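Local coordinates for protein probable D-tyrosyl-tRNA(Tyr) deacylase 1 (Homo sapiens, PDB 2OKV) that deacylates mischarged D-aminoacyl-tRNAs and glycyl-tRNA(Ala) as a homodimeric editing enzyme, and may also act in DNA replication, at residues B[37-40]-B[41-45]. Residues are numbered along the deposited sequence; the frame is centred on the assembly and turned at random.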
ATOM      1  N   ASP B  37      -3.724  17.566 -10.624  1.00 37.95           N
ATOM      2  CA  ASP B  37      -2.298  17.628 -10.290  1.00 37.09           C
ATOM      3  C   ASP B  37      -1.497  18.558 -11.221  1.00 36.82           C
ATOM      4  O   ASP B  37      -1.752  18.654 -12.419  1.00 36.43           O
ATOM      5  CB  ASP B  37      -1.671  16.230 -10.219  1.00 36.38           C
ATOM      6  CG  ASP B  37      -2.006  15.481  -8.914  1.00 36.71           C
ATOM      7  OD1 ASP B  37      -2.393  16.107  -7.892  1.00 34.95           O
ATOM      8  OD2 ASP B  37      -1.861  14.246  -8.909  1.00 34.00           O
ATOM      9  N   THR B  38      -0.521  19.240 -10.639  1.00 36.30           N
ATOM     10  CA  THR B  38       0.194  20.300 -11.320  1.00 36.28           C
ATOM     11  C   THR B  38       1.698  20.135 -10.998  1.00 35.72           C
ATOM     12  O   THR B  38       2.071  19.204 -10.286  1.00 36.03           O
ATOM     13  CB  THR B  38      -0.402  21.651 -10.843  1.00 35.75           C
ATOM     14  OG1 THR B  38      -0.535  22.559 -11.927  1.00 39.57           O
ATOM     15  CG2 THR B  38       0.400  22.260  -9.726  1.00 35.08           C
ATOM     16  N   GLN B  39       2.547  21.027 -11.509  1.00 35.61           N
ATOM     17  CA  GLN B  39       3.978  21.005 -11.194  1.00 35.15           C
ATOM     18  C   GLN B  39       4.214  21.153  -9.688  1.00 35.65           C
ATOM     19  O   GLN B  39       5.106  20.525  -9.129  1.00 35.72           O
ATOM     20  CB  GLN B  39       4.716  22.107 -11.967  1.00 34.84           C
ATOM     21  CG  GLN B  39       6.242  22.042 -11.898  1.00 33.89           C
ATOM     22  CD  GLN B  39       6.832  20.826 -12.588  1.00 35.10           C
ATOM     23  OE1 GLN B  39       6.310  20.352 -13.599  1.00 35.83           O
ATOM     24  NE2 GLN B  39       7.936  20.323 -12.054  1.00 36.69           N
ATOM     25  N   LYS B  40       3.405  21.980  -9.033  1.00 36.43           N
ATOM     26  CA  LYS B  40       3.499  22.166  -7.580  1.00 37.40           C
ATOM     27  C   LYS B  40       3.386  20.838  -6.810  1.00 37.68           C
ATOM     28  O   LYS B  40       4.213  20.513  -5.944  1.00 38.63           O
ATOM     29  CB  LYS B  40       2.427  23.163  -7.123  1.00 37.16           C
ATOM     30  CG  LYS B  40       2.536  23.595  -5.667  1.00 38.82           C
ATOM     31  CD  LYS B  40       1.511  24.663  -5.336  1.00 37.79           C
ATOM     32  CE  LYS B  40       1.360  24.815  -3.845  1.00 41.43           C
ATOM     33  NZ  LYS B  40       0.447  25.941  -3.528  1.00 42.15           N
ATOM     34  N   GLU B  41       2.371  20.048  -7.125  1.00 38.00           N
ATOM     35  CA  GLU B  41       2.175  18.778  -6.421  1.00 38.47           C
ATOM     36  C   GLU B  41       3.284  17.789  -6.769  1.00 37.75           C
ATOM     37  O   GLU B  41       3.777  17.068  -5.900  1.00 37.03           O
ATOM     38  CB  GLU B  41       0.819  18.207  -6.786  1.00 39.07           C
ATOM     39  CG  GLU B  41      -0.092  19.291  -7.391  1.00 43.37           C
ATOM     40  CD  GLU B  41      -1.167  19.691  -6.464  1.00 46.67           C
ATOM     41  OE1 GLU B  41      -1.750  18.759  -5.887  1.00 50.55           O
ATOM     42  OE2 GLU B  41      -1.443  20.905  -6.312  1.00 47.07           O
ATOM     43  N   LEU B  42       3.684  17.775  -8.038  1.00 37.67           N
ATOM     44  CA  LEU B  42       4.802  16.945  -8.490  1.00 37.80           C
ATOM     45  C   LEU B  42       6.035  17.223  -7.624  1.00 37.79           C
ATOM     46  O   LEU B  42       6.596  16.299  -7.041  1.00 37.97           O
ATOM     47  CB  LEU B  42       5.104  17.240  -9.963  1.00 37.37           C
ATOM     48  CG  LEU B  42       6.151  16.438 -10.743  1.00 38.33           C
ATOM     49  CD1 LEU B  42       5.929  16.662 -12.238  1.00 34.37           C
ATOM     50  CD2 LEU B  42       7.589  16.832 -10.342  1.00 37.14           C
ATOM     51  N   GLU B  43       6.434  18.493  -7.542  1.00 37.91           N
ATOM     52  CA  GLU B  43       7.615  18.906  -6.756  1.00 38.22           C
ATOM     53  C   GLU B  43       7.463  18.653  -5.256  1.00 38.08           C
ATOM     54  O   GLU B  43       8.406  18.202  -4.590  1.00 37.14           O
ATOM     55  CB  GLU B  43       7.969  20.368  -7.047  1.00 37.96           C
ATOM     56  CG  GLU B  43       8.458  20.535  -8.488  1.00 37.08           C
ATOM     57  CD  GLU B  43       8.920  21.932  -8.863  1.00 38.94           C
ATOM     58  OE1 GLU B  43       9.121  22.769  -7.956  1.00 40.18           O
ATOM     59  OE2 GLU B  43       9.105  22.191 -10.085  1.00 36.87           O
ATOM     60  N   HIS B  44       6.270  18.921  -4.737  1.00 38.60           N
ATOM     61  CA  HIS B  44       5.980  18.673  -3.316  1.00 39.28           C
ATOM     62  C   HIS B  44       6.016  17.187  -2.954  1.00 39.40           C
ATOM     63  O   HIS B  44       6.566  16.807  -1.920  1.00 38.92           O
ATOM     64  CB  HIS B  44       4.642  19.304  -2.929  1.00 39.75           C
ATOM     65  CG  HIS B  44       4.707  20.787  -2.696  1.00 42.65           C
ATOM     66  ND1 HIS B  44       5.292  21.663  -3.588  1.00 45.81           N
ATOM     67  CD2 HIS B  44       4.247  21.545  -1.674  1.00 45.22           C
ATOM     68  CE1 HIS B  44       5.192  22.896  -3.124  1.00 45.33           C
ATOM     69  NE2 HIS B  44       4.559  22.853  -1.966  1.00 46.54           N
ATOM     70  N   MET B  45       5.451  16.341  -3.810  1.00 39.59           N
ATOM     71  CA  MET B  45       5.463  14.896  -3.567  1.00 39.89           C
ATOM     72  C   MET B  45       6.880  14.304  -3.624  1.00 40.22           C
ATOM     73  O   MET B  45       7.240  13.479  -2.779  1.00 40.64           O
ATOM     74  CB  MET B  45       4.528  14.159  -4.530  1.00 39.93           C
ATOM     75  CG  MET B  45       4.400  12.644  -4.283  1.00 41.22           C
ATOM     76  SD  MET B  45       3.804  12.219  -2.627  1.00 42.99           S
ATOM     77  CE  MET B  45       2.036  12.476  -2.769  1.00 43.86           C
TER
HETATM   78  O   HOH W   1      -4.069  18.072  -7.019  1.00 54.99           O
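Lys40 lays its aliphatic chain over one face of the His44 imidazole: CG sits 4.1 Å from the ring centroid and 30° off the ring normal, an off-centre CH-pi contact. Lys40 O approaches the same ring obliquely, 2.8 Å from His44 ND1. With CG anti to the backbone N (chi1 -172°) and every later torsion extended, the lysine runs past the ring, and its NZ is still 5.4 Å from His44 NE2.

The amide of Gln39 and the carboxylate of Glu43 are turned 72° against each other. Gln39 NE2 donates to Glu43 OE2 at 3.0 Å, close to the plane of its own amide and into the anti lone pair of the acceptor; the bend at chi2 carries the amide back toward this partner. Beside it, the Leu42 methyl CD2 lies 3.9 Å from Gln39 NE2.

The carboxylates of Asp37 and Glu41 bring like charges close, Asp37 OD1 and Glu41 OE1 being 3.4 Å apart. One water donates to both oxygens, which should ease their repulsion, and Asp37 OD1 also bonds to the N of Met1.

Asp37-Glu41, Gln39-Glu43 and Lys40-His44 are i to i+4 pairs at the start of helix 39-51, Asp37 lying just before it; Gln39-Leu42 is i to i+3. Leu42 N to Thr38 O (3.1 Å), Glu43 N to Gln39 O and His44 N to Lys40 O are its opening backbone bonds; Thr38 holds the N-cap position, although its side chain makes no capping bond. Phe105 and Gln112 of helix 99-116 pack against Leu42, Glu43 meets the same Gln112, and just beyond strand 141-146 Pro148 touches Glu41, while Ser147 and Pro150 touch His44.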